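Side-chain contacts in extracellular solute-binding protein family 1 (Pseudothermotoga lettingae, PDB 5CI5), which binds alpha-D-tagatose and probably serves as the solute-binding component of an ABC sugar transporter: residues 160-165 and 222-227; 151-156 and 166-171; 68-73 and 96-101; 79-84 and 317-322; 330-335 and 347-352. One frame throughout, in Å; residues are numbered along the deposited sequence.

Contact 1. Residues 160-165 and 222-227; sequences KTWDEL and GLKALK
W162 sits in the first turn of helix 162-172, just behind a capping box, and sends its indole across to helix 220-234. Its six-membered ring does the touching. CH2 lies 4.0 Å from the CA of A225, so the ring end rests on the backbone carbon more than on the methyl, which is 4.4 Å from CH2 of W162. Next to it, CZ3 of W162 is 4.1 Å from CE of K224. The lysine lies obliquely across this corner with its chain fully extended. CG of K224 is anti to the backbone N (chi1 -172°), and the straight chain carries NZ past the ring to a salt bridge with D291. The capping box fixes the turn that bears W162. E164 N donates to T161 OG1 at 3.1 Å, and T161 N returns a weak bond to E164 OE1; K160 N also donates to E164 OE1, at 2.8 Å. A carboxylate here, at the N-terminal end of a helix, is probably favoured by the helix dipole. Other aromatics complete the surroundings. F199 of helix 190-202 and F228 of helix 220-234 both meet the indole with their planes inclined at about 35°. W162 thus joins three helices: 162-172, 190-202 and 220-234.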
# COMPACT_ATOMS: atom_id res chain seq x y z
N LYS A 160 -13.24 16.45 -6.44
CA LYS A 160 -12.76 15.76 -7.63
C LYS A 160 -11.42 16.33 -8.10
O LYS A 160 -10.62 15.62 -8.70
CB LYS A 160 -13.78 15.88 -8.76
CG LYS A 160 -15.11 15.19 -8.46
CD LYS A 160 -16.16 15.58 -9.51
CE LYS A 160 -17.59 15.40 -8.97
NZ LYS A 160 -18.60 16.26 -9.67
N THR A 161 -11.18 17.60 -7.81
CA THR A 161 -9.98 18.27 -8.29
C THR A 161 -9.14 18.78 -7.14
O THR A 161 -9.59 18.88 -5.99
CB THR A 161 -10.32 19.47 -9.13
OG1 THR A 161 -10.95 20.44 -8.28
CG2 THR A 161 -11.26 19.07 -10.29
N TRP A 162 -7.90 19.11 -7.44
CA TRP A 162 -7.04 19.71 -6.43
C TRP A 162 -7.64 20.99 -5.86
O TRP A 162 -7.53 21.25 -4.65
CB TRP A 162 -5.67 20.02 -7.00
CG TRP A 162 -4.77 18.84 -7.10
CD1 TRP A 162 -5.08 17.53 -6.85
CD2 TRP A 162 -3.39 18.87 -7.45
NE1 TRP A 162 -3.96 16.75 -7.03
CE2 TRP A 162 -2.92 17.55 -7.39
CE3 TRP A 162 -2.50 19.89 -7.81
CZ2 TRP A 162 -1.59 17.22 -7.67
CZ3 TRP A 162 -1.17 19.55 -8.09
CH2 TRP A 162 -0.75 18.24 -8.04
N ASP A 163 -8.27 21.80 -6.70
CA ASP A 163 -8.85 23.05 -6.21
C ASP A 163 -9.96 22.74 -5.20
O ASP A 163 -10.07 23.37 -4.14
CB ASP A 163 -9.40 23.88 -7.35
CG ASP A 163 -8.30 24.57 -8.15
OD1 ASP A 163 -7.14 24.62 -7.68
OD2 ASP A 163 -8.61 25.07 -9.25
N GLU A 164 -10.78 21.75 -5.52
CA GLU A 164 -11.87 21.36 -4.63
C GLU A 164 -11.33 20.73 -3.35
O GLU A 164 -11.87 20.96 -2.27
CB GLU A 164 -12.82 20.40 -5.35
CG GLU A 164 -13.61 21.11 -6.45
CD GLU A 164 -14.40 20.16 -7.34
OE1 GLU A 164 -14.30 18.93 -7.18
OE2 GLU A 164 -15.12 20.66 -8.23
N LEU A 165 -10.23 19.98 -3.46
CA LEU A 165 -9.62 19.34 -2.29
C LEU A 165 -9.16 20.41 -1.33
O LEU A 165 -9.40 20.34 -0.13
CB LEU A 165 -8.45 18.44 -2.70
CG LEU A 165 -7.52 17.93 -1.59
CD1 LEU A 165 -8.33 17.11 -0.63
CD2 LEU A 165 -6.40 17.11 -2.20
N GLY A 222 6.37 17.44 -11.65
CA GLY A 222 6.86 16.89 -10.40
C GLY A 222 7.07 17.96 -9.35
O GLY A 222 6.89 17.73 -8.14
N LEU A 223 7.47 19.15 -9.81
CA LEU A 223 7.65 20.28 -8.90
C LEU A 223 6.29 20.76 -8.38
O LEU A 223 6.13 21.02 -7.18
CB LEU A 223 8.39 21.42 -9.60
CG LEU A 223 8.59 22.65 -8.72
CD1 LEU A 223 9.60 22.36 -7.61
CD2 LEU A 223 9.06 23.87 -9.54
N LYS A 224 5.32 20.89 -9.28
CA LYS A 224 3.98 21.30 -8.93
C LYS A 224 3.41 20.34 -7.87
O LYS A 224 2.83 20.78 -6.86
CB LYS A 224 3.09 21.35 -10.17
CG LYS A 224 1.73 21.94 -9.92
CD LYS A 224 0.86 21.89 -11.14
CE LYS A 224 -0.48 22.54 -10.88
NZ LYS A 224 -1.32 22.47 -12.11
N ALA A 225 3.57 19.04 -8.10
CA ALA A 225 3.12 18.02 -7.15
C ALA A 225 3.82 18.15 -5.81
O ALA A 225 3.18 18.08 -4.77
CB ALA A 225 3.36 16.62 -7.74
N LEU A 226 5.13 18.33 -5.83
CA LEU A 226 5.88 18.48 -4.58
C LEU A 226 5.42 19.71 -3.78
O LEU A 226 5.25 19.64 -2.57
CB LEU A 226 7.39 18.56 -4.87
CG LEU A 226 8.27 18.73 -3.63
CD1 LEU A 226 8.04 17.64 -2.57
CD2 LEU A 226 9.75 18.78 -4.03
N LYS A 227 5.24 20.82 -4.47
CA LYS A 227 4.81 22.06 -3.81
C LYS A 227 3.40 21.93 -3.23
O LYS A 227 3.18 22.30 -2.08
CB LYS A 227 4.88 23.23 -4.79
CG LYS A 227 6.28 23.66 -5.06
CD LYS A 227 6.38 24.96 -5.86
CE LYS A 227 7.84 25.37 -5.96
NZ LYS A 227 8.02 26.72 -6.54

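Contact 2. Residues 151-156 and 166-171; sequences AGLNPD and LDAALK
L153 divides its two methyl groups between an alanine and the greasy part of a lysine that is itself tied into a salt bridge. CD1 of L153 meets CB of A168 at 4.0 Å. CD2 of L153 meets CD of K171 at 4.1 Å, one turn further along helix 162-172. The leucine crosses the lysine chain at a slant rather than lying along it. K171 has CG anti to its carbonyl carbon (chi1 -78°) and runs straight from there, which offers its methylenes to L153 and brings NZ back to D167. NZ of K171 and OD2 of D167 are 2.6 Å apart, with the oxygen using its syn lone pair. At the start of the loop, CB of A151 faces the carbonyl O of K171 at 4.3 Å, a loose touch. G152 follows with positive phi in a Schellman motif that ends helix 145-150, and this turn delivers L153 to its place. N154 OD1 accepts from D156 N in an Asx turn further along the loop, on the way to helix 162-172. L153 also packs on F148 and I172. The chemistry is therefore split: the middle of K171 serves as an apolar surface, while its ammonium is paired with D167 and need not be buried. The pairing probably limits how freely the lysine chain can swing off L153.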
# COMPACT_ATOMS: atom_id res chain seq x y z
N ALA A 151 -19.07 20.28 8.65
CA ALA A 151 -18.47 21.46 8.04
C ALA A 151 -19.36 22.09 6.96
O ALA A 151 -18.94 23.04 6.27
CB ALA A 151 -17.10 21.09 7.44
N GLY A 152 -20.57 21.56 6.78
CA GLY A 152 -21.50 22.10 5.79
C GLY A 152 -21.30 21.64 4.36
O GLY A 152 -21.80 22.26 3.41
N LEU A 153 -20.57 20.54 4.20
CA LEU A 153 -20.28 19.95 2.92
C LEU A 153 -21.10 18.70 2.66
O LEU A 153 -21.41 17.95 3.58
CB LEU A 153 -18.80 19.58 2.84
CG LEU A 153 -17.80 20.71 3.08
CD1 LEU A 153 -16.41 20.13 3.09
CD2 LEU A 153 -17.92 21.80 2.02
N ASN A 154 -21.39 18.45 1.39
CA ASN A 154 -22.06 17.22 0.98
C ASN A 154 -21.13 15.99 0.92
O ASN A 154 -20.29 15.92 0.02
CB ASN A 154 -22.70 17.44 -0.39
CG ASN A 154 -23.50 16.27 -0.86
OD1 ASN A 154 -23.60 15.24 -0.18
ND2 ASN A 154 -24.11 16.41 -2.04
N PRO A 155 -21.30 15.02 1.83
CA PRO A 155 -20.45 13.83 1.88
C PRO A 155 -20.48 13.02 0.59
O PRO A 155 -19.49 12.40 0.19
CB PRO A 155 -21.04 13.00 3.03
CG PRO A 155 -21.86 13.90 3.78
CD PRO A 155 -22.36 14.95 2.85
N ASP A 156 -21.62 13.04 -0.07
CA ASP A 156 -21.82 12.23 -1.26
C ASP A 156 -21.29 12.92 -2.50
O ASP A 156 -21.43 12.40 -3.61
CB ASP A 156 -23.31 11.92 -1.43
CG ASP A 156 -23.85 11.10 -0.29
OD1 ASP A 156 -23.06 10.35 0.32
OD2 ASP A 156 -25.06 11.20 0.01
N LEU A 166 -8.50 21.41 -1.86
CA LEU A 166 -7.98 22.49 -1.02
C LEU A 166 -9.11 23.23 -0.32
O LEU A 166 -9.05 23.52 0.89
CB LEU A 166 -7.17 23.48 -1.85
CG LEU A 166 -6.58 24.68 -1.13
CD1 LEU A 166 -5.71 24.23 0.03
CD2 LEU A 166 -5.79 25.56 -2.07
N ASP A 167 -10.15 23.54 -1.09
CA ASP A 167 -11.28 24.28 -0.55
C ASP A 167 -11.94 23.48 0.59
O ASP A 167 -12.17 24.03 1.68
CB ASP A 167 -12.29 24.61 -1.65
CG ASP A 167 -13.32 25.65 -1.19
OD1 ASP A 167 -12.95 26.84 -1.05
OD2 ASP A 167 -14.46 25.26 -0.94
N ALA A 168 -12.17 22.19 0.37
CA ALA A 168 -12.81 21.37 1.39
C ALA A 168 -11.91 21.22 2.61
O ALA A 168 -12.39 21.30 3.74
CB ALA A 168 -13.16 20.01 0.83
N ALA A 169 -10.62 20.96 2.39
CA ALA A 169 -9.67 20.82 3.49
C ALA A 169 -9.61 22.11 4.35
O ALA A 169 -9.59 22.04 5.57
CB ALA A 169 -8.30 20.47 2.99
N LEU A 170 -9.58 23.27 3.70
CA LEU A 170 -9.54 24.52 4.46
C LEU A 170 -10.82 24.75 5.25
O LEU A 170 -10.79 25.23 6.38
CB LEU A 170 -9.28 25.70 3.51
CG LEU A 170 -7.85 25.84 3.03
CD1 LEU A 170 -7.78 26.85 1.88
CD2 LEU A 170 -6.91 26.26 4.16
N LYS A 171 -11.95 24.39 4.66
CA LYS A 171 -13.26 24.59 5.29
C LYS A 171 -13.46 23.70 6.53
O LYS A 171 -14.09 24.10 7.50
CB LYS A 171 -14.36 24.33 4.27
CG LYS A 171 -14.55 25.50 3.31
CD LYS A 171 -15.61 25.21 2.27
CE LYS A 171 -15.88 26.43 1.40
NZ LYS A 171 -16.70 26.07 0.20

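Contact 3. Residues 68-73 and 96-101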
# COMPACT_ATOMS: atom_id res chain seq x y z
N LYS A 68 13.56 -5.64 8.88
CA LYS A 68 13.62 -6.95 9.54
C LYS A 68 13.68 -8.10 8.55
O LYS A 68 14.42 -9.09 8.75
CB LYS A 68 12.41 -7.11 10.46
CG LYS A 68 12.45 -6.17 11.66
CD LYS A 68 11.21 -6.32 12.53
CE LYS A 68 11.42 -5.73 13.93
NZ LYS A 68 11.72 -4.29 13.87
N LEU A 69 12.89 -8.01 7.48
CA LEU A 69 12.87 -9.08 6.50
C LEU A 69 14.22 -9.16 5.75
O LEU A 69 14.77 -10.24 5.58
CB LEU A 69 11.69 -8.90 5.53
CG LEU A 69 11.52 -10.00 4.47
CD1 LEU A 69 11.48 -11.41 5.12
CD2 LEU A 69 10.27 -9.75 3.61
N VAL A 70 14.75 -8.01 5.35
CA VAL A 70 16.05 -7.98 4.69
C VAL A 70 17.12 -8.59 5.61
O VAL A 70 17.95 -9.40 5.19
CB VAL A 70 16.45 -6.55 4.30
CG1 VAL A 70 17.91 -6.49 3.86
CG2 VAL A 70 15.56 -6.06 3.17
N THR A 71 17.08 -8.20 6.88
CA THR A 71 18.05 -8.72 7.85
C THR A 71 18.04 -10.24 7.87
O THR A 71 19.10 -10.89 7.83
CB THR A 71 17.72 -8.18 9.27
OG1 THR A 71 17.84 -6.75 9.27
CG2 THR A 71 18.66 -8.79 10.32
N ALA A 72 16.85 -10.81 7.87
CA ALA A 72 16.71 -12.26 7.90
C ALA A 72 17.16 -12.91 6.59
O ALA A 72 17.81 -13.96 6.59
CB ALA A 72 15.27 -12.63 8.19
N LEU A 73 16.79 -12.32 5.46
CA LEU A 73 17.11 -12.93 4.20
C LEU A 73 18.61 -12.86 3.94
O LEU A 73 19.20 -13.82 3.41
CB LEU A 73 16.34 -12.27 3.06
CG LEU A 73 14.82 -12.42 3.05
CD1 LEU A 73 14.19 -11.58 1.98
CD2 LEU A 73 14.44 -13.90 2.86
N LYS A 96 18.90 -10.96 -5.90
CA LYS A 96 19.98 -11.40 -5.05
C LYS A 96 20.05 -12.93 -4.89
O LYS A 96 20.99 -13.44 -4.28
CB LYS A 96 19.87 -10.77 -3.66
CG LYS A 96 20.04 -9.26 -3.69
CD LYS A 96 19.92 -8.63 -2.36
CE LYS A 96 20.36 -7.16 -2.43
NZ LYS A 96 21.83 -7.06 -2.72
N GLY A 97 19.07 -13.64 -5.42
CA GLY A 97 18.97 -15.07 -5.22
C GLY A 97 18.34 -15.48 -3.90
O GLY A 97 18.48 -16.60 -3.46
N TRP A 98 17.66 -14.54 -3.25
CA TRP A 98 17.12 -14.80 -1.91
C TRP A 98 15.80 -15.54 -1.92
O TRP A 98 15.35 -16.03 -0.87
CB TRP A 98 16.93 -13.47 -1.18
CG TRP A 98 18.18 -12.80 -0.73
CD1 TRP A 98 19.45 -13.29 -0.74
CD2 TRP A 98 18.28 -11.47 -0.19
NE1 TRP A 98 20.32 -12.36 -0.24
CE2 TRP A 98 19.63 -11.23 0.10
CE3 TRP A 98 17.34 -10.45 0.05
CZ2 TRP A 98 20.07 -10.02 0.66
CZ3 TRP A 98 17.79 -9.26 0.62
CH2 TRP A 98 19.14 -9.05 0.89
N LEU A 99 15.15 -15.60 -3.09
CA LEU A 99 13.82 -16.21 -3.21
C LEU A 99 13.77 -17.45 -4.11
O LEU A 99 14.37 -17.51 -5.18
CB LEU A 99 12.82 -15.18 -3.76
CG LEU A 99 12.63 -13.91 -2.93
CD1 LEU A 99 11.53 -13.05 -3.57
CD2 LEU A 99 12.30 -14.15 -1.47
N GLU A 100 13.02 -18.44 -3.65
CA GLU A 100 12.72 -19.64 -4.44
C GLU A 100 11.78 -19.28 -5.59
O GLU A 100 10.79 -18.60 -5.37
CB GLU A 100 12.08 -20.70 -3.54
CG GLU A 100 11.75 -22.02 -4.22
CD GLU A 100 12.95 -22.92 -4.41
OE1 GLU A 100 14.10 -22.54 -4.06
OE2 GLU A 100 12.73 -24.05 -4.87
N PRO A 101 12.09 -19.73 -6.82
CA PRO A 101 11.14 -19.47 -7.91
C PRO A 101 9.83 -20.21 -7.68
O PRO A 101 9.80 -21.29 -7.07
CB PRO A 101 11.85 -20.01 -9.16
CG PRO A 101 12.77 -21.06 -8.63
CD PRO A 101 13.23 -20.53 -7.28
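L73 sets its CB over one face of the W98 indole, and this is the tight part of the contact. CB of L73 is 3.7 Å from CE3 of W98, and the methylene stands 3.6 Å above the ring plane, offset toward the rim. CD1 of L73 lies beside the rim, 3.9 Å from CE3 of W98. The carbonyl O of L73 lies over the same ring, 4.1 Å from NE1 of W98, too far to count as a bond. The fit loosens toward V70, whose CG1 reaches CH2 of W98 obliquely at 4.1 Å. V70 holds CG1 anti to its backbone N (chi1 169°), which turns this methyl toward the ring end. The opposite face of the indole belongs to the solvent side. There K96 bends over it, with CD 3.3 Å above the plane, so an exposed lysine chain covers this face. A serine in place of W98 would probably leave L73 and V70 without their lid and K96 without a surface to lie on. F93 of helix 89-95 and P306 back the buried side. G97, with positive phi, forms the Schellman motif that ends helix 89-95 and turns the chain to present W98. The helix it covers, 62-75, is the connecting helix of a beta-alpha-beta crossover between the parallel strands 55-60 and 81-85.

Contact 4. Residues 79-84 and 317-322; sequences PDLAFA and KLAEYL
L81 is the bump of this contact, and the hollow it fills is the surface formed by L318, A319 and L322 on helix 312-322. Its CD2 goes deepest. This methyl lies 3.8 Å from CG of L318 and equally 3.8 Å from the backbone N of A319, so it reaches the helix main chain. L322, one turn beyond L318, bounds the hollow more loosely, with CD1 4.4 Å from CD2 of L81. The other branch, CD1 of L81, sits against the CB of A319 at 4.0 Å. L81 has CG anti to the backbone N (chi1 -168°), which points the branch at the helix, where both methyls make contact. The axes of segments 81-84 and 317-322 pass 9.9 Å apart at 51°, and the small A319 leaves room for CD1 of L81 between them. All four residues are buried. Helix 312-322 packs on the sheet through L81, I27 and L303, and it also touches helix 37-51, where F47 meets L318 and V43 meets L322.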
# COMPACT_ATOMS: atom_id res chain seq x y z
N PRO A 79 11.96 -16.92 8.08
CA PRO A 79 10.72 -17.59 7.66
C PRO A 79 10.87 -18.61 6.52
O PRO A 79 11.80 -18.55 5.70
CB PRO A 79 9.86 -16.42 7.20
CG PRO A 79 10.84 -15.54 6.58
CD PRO A 79 12.07 -15.60 7.43
N ASP A 80 9.92 -19.55 6.47
CA ASP A 80 9.73 -20.42 5.32
C ASP A 80 8.78 -19.80 4.30
O ASP A 80 8.87 -20.08 3.11
CB ASP A 80 9.20 -21.76 5.77
CG ASP A 80 10.11 -22.42 6.78
OD1 ASP A 80 11.29 -22.55 6.46
OD2 ASP A 80 9.65 -22.76 7.89
N LEU A 81 7.84 -18.97 4.79
CA LEU A 81 6.90 -18.23 3.95
C LEU A 81 6.80 -16.83 4.52
O LEU A 81 6.68 -16.68 5.73
CB LEU A 81 5.52 -18.91 3.94
CG LEU A 81 4.54 -18.40 2.88
CD1 LEU A 81 4.99 -18.71 1.48
CD2 LEU A 81 3.14 -19.01 3.15
N ALA A 82 6.92 -15.80 3.67
CA ALA A 82 6.97 -14.41 4.15
C ALA A 82 6.11 -13.52 3.29
O ALA A 82 6.09 -13.66 2.08
CB ALA A 82 8.40 -13.85 4.14
N PHE A 83 5.43 -12.59 3.94
CA PHE A 83 4.82 -11.47 3.26
C PHE A 83 5.91 -10.59 2.63
O PHE A 83 6.92 -10.32 3.26
CB PHE A 83 4.00 -10.65 4.25
CG PHE A 83 2.54 -11.01 4.28
CD1 PHE A 83 2.12 -12.32 4.53
CD2 PHE A 83 1.57 -10.03 4.05
CE1 PHE A 83 0.78 -12.64 4.54
CE2 PHE A 83 0.24 -10.35 4.05
CZ PHE A 83 -0.17 -11.66 4.29
N ALA A 84 5.67 -10.14 1.41
CA ALA A 84 6.56 -9.20 0.74
C ALA A 84 5.69 -8.21 -0.03
O ALA A 84 4.74 -8.60 -0.73
CB ALA A 84 7.55 -9.91 -0.18
N LYS A 317 2.49 -25.35 0.18
CA LYS A 317 1.16 -25.84 0.59
C LYS A 317 0.41 -24.80 1.42
O LYS A 317 -0.79 -24.58 1.21
CB LYS A 317 1.27 -27.15 1.39
CG LYS A 317 1.30 -28.38 0.51
CD LYS A 317 -0.11 -28.63 -0.04
CE LYS A 317 -0.11 -29.61 -1.19
NZ LYS A 317 -1.43 -29.60 -1.89
N LEU A 318 1.11 -24.13 2.33
CA LEU A 318 0.49 -23.04 3.09
C LEU A 318 0.07 -21.87 2.17
O LEU A 318 -1.02 -21.33 2.31
CB LEU A 318 1.43 -22.56 4.20
CG LEU A 318 0.96 -21.41 5.09
CD1 LEU A 318 -0.38 -21.72 5.73
CD2 LEU A 318 2.03 -21.14 6.18
N ALA A 319 0.94 -21.47 1.25
CA ALA A 319 0.62 -20.37 0.31
C ALA A 319 -0.63 -20.72 -0.52
O ALA A 319 -1.53 -19.89 -0.68
CB ALA A 319 1.81 -20.08 -0.59
N GLU A 320 -0.68 -21.94 -1.00
CA GLU A 320 -1.80 -22.45 -1.78
C GLU A 320 -3.10 -22.38 -0.98
O GLU A 320 -4.12 -21.87 -1.45
CB GLU A 320 -1.49 -23.89 -2.19
CG GLU A 320 -2.43 -24.57 -3.09
CD GLU A 320 -1.91 -25.97 -3.36
OE1 GLU A 320 -2.13 -26.86 -2.51
OE2 GLU A 320 -1.22 -26.16 -4.36
N TYR A 321 -3.02 -22.83 0.27
CA TYR A 321 -4.19 -22.79 1.14
C TYR A 321 -4.63 -21.35 1.40
O TYR A 321 -5.82 -21.01 1.28
CB TYR A 321 -3.90 -23.52 2.46
CG TYR A 321 -4.87 -23.16 3.57
CD1 TYR A 321 -6.08 -23.81 3.73
CD2 TYR A 321 -4.57 -22.13 4.46
CE1 TYR A 321 -6.96 -23.45 4.76
CE2 TYR A 321 -5.44 -21.77 5.48
CZ TYR A 321 -6.63 -22.42 5.62
OH TYR A 321 -7.49 -22.04 6.65
N LEU A 322 -3.69 -20.50 1.77
CA LEU A 322 -4.01 -19.12 2.09
C LEU A 322 -4.63 -18.35 0.92
O LEU A 322 -5.39 -17.41 1.15
CB LEU A 322 -2.79 -18.38 2.57
CG LEU A 322 -2.27 -18.79 3.95
CD1 LEU A 322 -0.99 -18.09 4.24
CD2 LEU A 322 -3.31 -18.51 5.04

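Contact 5. Residues 330-335 and 347-352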
# COMPACT_ATOMS: atom_id res chain seq x y z
N LYS A 330 -14.15 -16.54 2.92
CA LYS A 330 -14.41 -16.38 4.33
C LYS A 330 -13.80 -15.09 4.87
O LYS A 330 -14.43 -14.38 5.67
CB LYS A 330 -13.88 -17.59 5.10
CG LYS A 330 -14.18 -17.54 6.60
CD LYS A 330 -13.85 -18.85 7.26
CE LYS A 330 -14.18 -18.84 8.74
NZ LYS A 330 -13.83 -20.15 9.38
N TRP A 331 -12.59 -14.80 4.45
CA TRP A 331 -11.93 -13.56 4.86
C TRP A 331 -12.76 -12.33 4.48
O TRP A 331 -13.02 -11.47 5.32
CB TRP A 331 -10.53 -13.47 4.23
CG TRP A 331 -9.77 -12.34 4.80
CD1 TRP A 331 -9.99 -11.02 4.58
CD2 TRP A 331 -8.67 -12.43 5.70
NE1 TRP A 331 -9.09 -10.26 5.29
CE2 TRP A 331 -8.27 -11.10 5.99
CE3 TRP A 331 -7.98 -13.49 6.28
CZ2 TRP A 331 -7.20 -10.81 6.84
CZ3 TRP A 331 -6.92 -13.20 7.12
CH2 TRP A 331 -6.55 -11.87 7.40
N VAL A 332 -13.19 -12.24 3.23
CA VAL A 332 -14.00 -11.10 2.80
C VAL A 332 -15.33 -11.02 3.53
O VAL A 332 -15.78 -9.92 3.89
CB VAL A 332 -14.28 -11.18 1.29
CG1 VAL A 332 -15.50 -10.29 0.90
CG2 VAL A 332 -13.06 -10.76 0.56
N GLU A 333 -15.97 -12.17 3.72
CA GLU A 333 -17.25 -12.24 4.43
C GLU A 333 -17.11 -11.62 5.80
O GLU A 333 -17.97 -10.86 6.25
CB GLU A 333 -17.74 -13.70 4.57
CG GLU A 333 -18.55 -14.01 5.87
CD GLU A 333 -18.85 -15.51 6.10
OE1 GLU A 333 -18.02 -16.38 5.74
OE2 GLU A 333 -19.92 -15.81 6.66
N GLU A 334 -16.04 -11.98 6.49
CA GLU A 334 -15.86 -11.56 7.86
C GLU A 334 -15.32 -10.15 7.99
O GLU A 334 -15.78 -9.40 8.86
CB GLU A 334 -14.92 -12.52 8.58
CG GLU A 334 -15.52 -13.90 8.75
CD GLU A 334 -14.61 -14.85 9.49
OE1 GLU A 334 -13.43 -14.49 9.71
OE2 GLU A 334 -15.07 -15.96 9.84
N LYS A 335 -14.36 -9.78 7.14
CA LYS A 335 -13.59 -8.55 7.37
C LYS A 335 -13.83 -7.43 6.36
O LYS A 335 -13.50 -6.28 6.64
CB LYS A 335 -12.09 -8.87 7.41
CG LYS A 335 -11.66 -9.87 8.50
CD LYS A 335 -12.20 -9.56 9.91
CE LYS A 335 -11.26 -8.66 10.69
NZ LYS A 335 -11.87 -8.11 11.92
N LYS A 347 -15.62 -11.29 -7.50
CA LYS A 347 -16.81 -11.26 -8.33
C LYS A 347 -17.97 -11.98 -7.64
O LYS A 347 -19.14 -11.61 -7.83
CB LYS A 347 -16.55 -11.90 -9.69
CG LYS A 347 -15.57 -11.12 -10.57
CD LYS A 347 -15.06 -11.98 -11.70
CE LYS A 347 -13.99 -11.27 -12.53
NZ LYS A 347 -13.50 -12.18 -13.62
N LYS A 348 -17.65 -13.01 -6.87
CA LYS A 348 -18.66 -13.89 -6.30
C LYS A 348 -19.02 -13.49 -4.88
O LYS A 348 -20.09 -13.87 -4.41
CB LYS A 348 -18.21 -15.34 -6.32
CG LYS A 348 -18.14 -15.91 -7.75
CD LYS A 348 -17.84 -17.40 -7.74
CE LYS A 348 -17.77 -17.98 -9.14
NZ LYS A 348 -18.89 -17.53 -10.00
N SER A 349 -18.14 -12.74 -4.22
CA SER A 349 -18.43 -12.23 -2.88
C SER A 349 -19.43 -11.09 -2.98
O SER A 349 -19.81 -10.67 -4.07
CB SER A 349 -17.16 -11.76 -2.17
OG SER A 349 -16.67 -10.57 -2.77
N LYS A 350 -19.84 -10.58 -1.83
CA LYS A 350 -20.82 -9.51 -1.86
C LYS A 350 -20.14 -8.14 -1.90
O LYS A 350 -20.80 -7.13 -1.74
CB LYS A 350 -21.77 -9.62 -0.67
CG LYS A 350 -22.43 -11.01 -0.51
CD LYS A 350 -23.52 -11.26 -1.54
CE LYS A 350 -24.45 -12.41 -1.10
NZ LYS A 350 -23.81 -13.75 -1.22
N LEU A 351 -18.82 -8.09 -2.14
CA LEU A 351 -18.12 -6.81 -2.22
C LEU A 351 -18.80 -5.81 -3.17
O LEU A 351 -19.04 -4.67 -2.79
CB LEU A 351 -16.66 -7.02 -2.64
CG LEU A 351 -15.80 -7.67 -1.56
CD1 LEU A 351 -14.36 -7.75 -2.02
CD2 LEU A 351 -15.85 -6.94 -0.22
N ALA A 352 -19.14 -6.24 -4.37
CA ALA A 352 -19.80 -5.36 -5.34
C ALA A 352 -21.13 -4.71 -4.88
O ALA A 352 -21.55 -3.71 -5.47
CB ALA A 352 -20.05 -6.13 -6.62
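V332 and L351 meet in a helix-strand-helix connection, 325-335, 339-340 and 343-348. V332 of the first helix packs on the chain as it leaves the second, where L351 is part of a short 3-10 segment. V332 and L351 reach toward each other tip to tip. CG1 of V332 meets CD2 of L351 at 3.5 Å and CG of L351 at 3.6 Å, which is close for apolar carbons. The second valine methyl, CG2, is only grazed, lying 4.2 Å from CD1 of L351. V332 places CG1 anti to its backbone N (chi1 161°), and this puts the methyl between L351 and S349. From the serine side, CB of S349 comes to 3.8 Å from CG1 of V332. With an alanine at L351, the methyls of V332 would probably face a gap, and P340 of the strand, which both residues touch, would lose part of its packing. All three touching residues are buried, so the one polar group among their side chains needs partners. S349 OG finds them in its own surroundings. It is hydrogen-bonded to the carbonyl O of V345, one turn back in helix 343-348. It also accepts a weak bond from the backbone two residues on: L351 N lies 3.3 Å from S349 OG, and the N-H points at it almost straight, at 165°.

Overall arrangement
From the N terminus, contact 3 opens first, on helix 62-75. Contact 4 opens on strand 81-85 before contact 3 closes at 96-101, so the two cross; they also touch, through L69 against A82 and F83. Contact 2 opens at 151-156 and contact 1 at 160-165. Contact 2 closes at 166-171 and contact 1 on helix 220-234, so these cross too, sharing helix 162-172. Both nest inside the long loop that contact 4 closes at 317-322. Contact 5 follows in series, closing a short loop between helix 325-335 and the end of helix 343-348. Contacts 1 and 2 lie across the chain's centre from 3 and 4, consistent with the two lobes of a solute-binding protein.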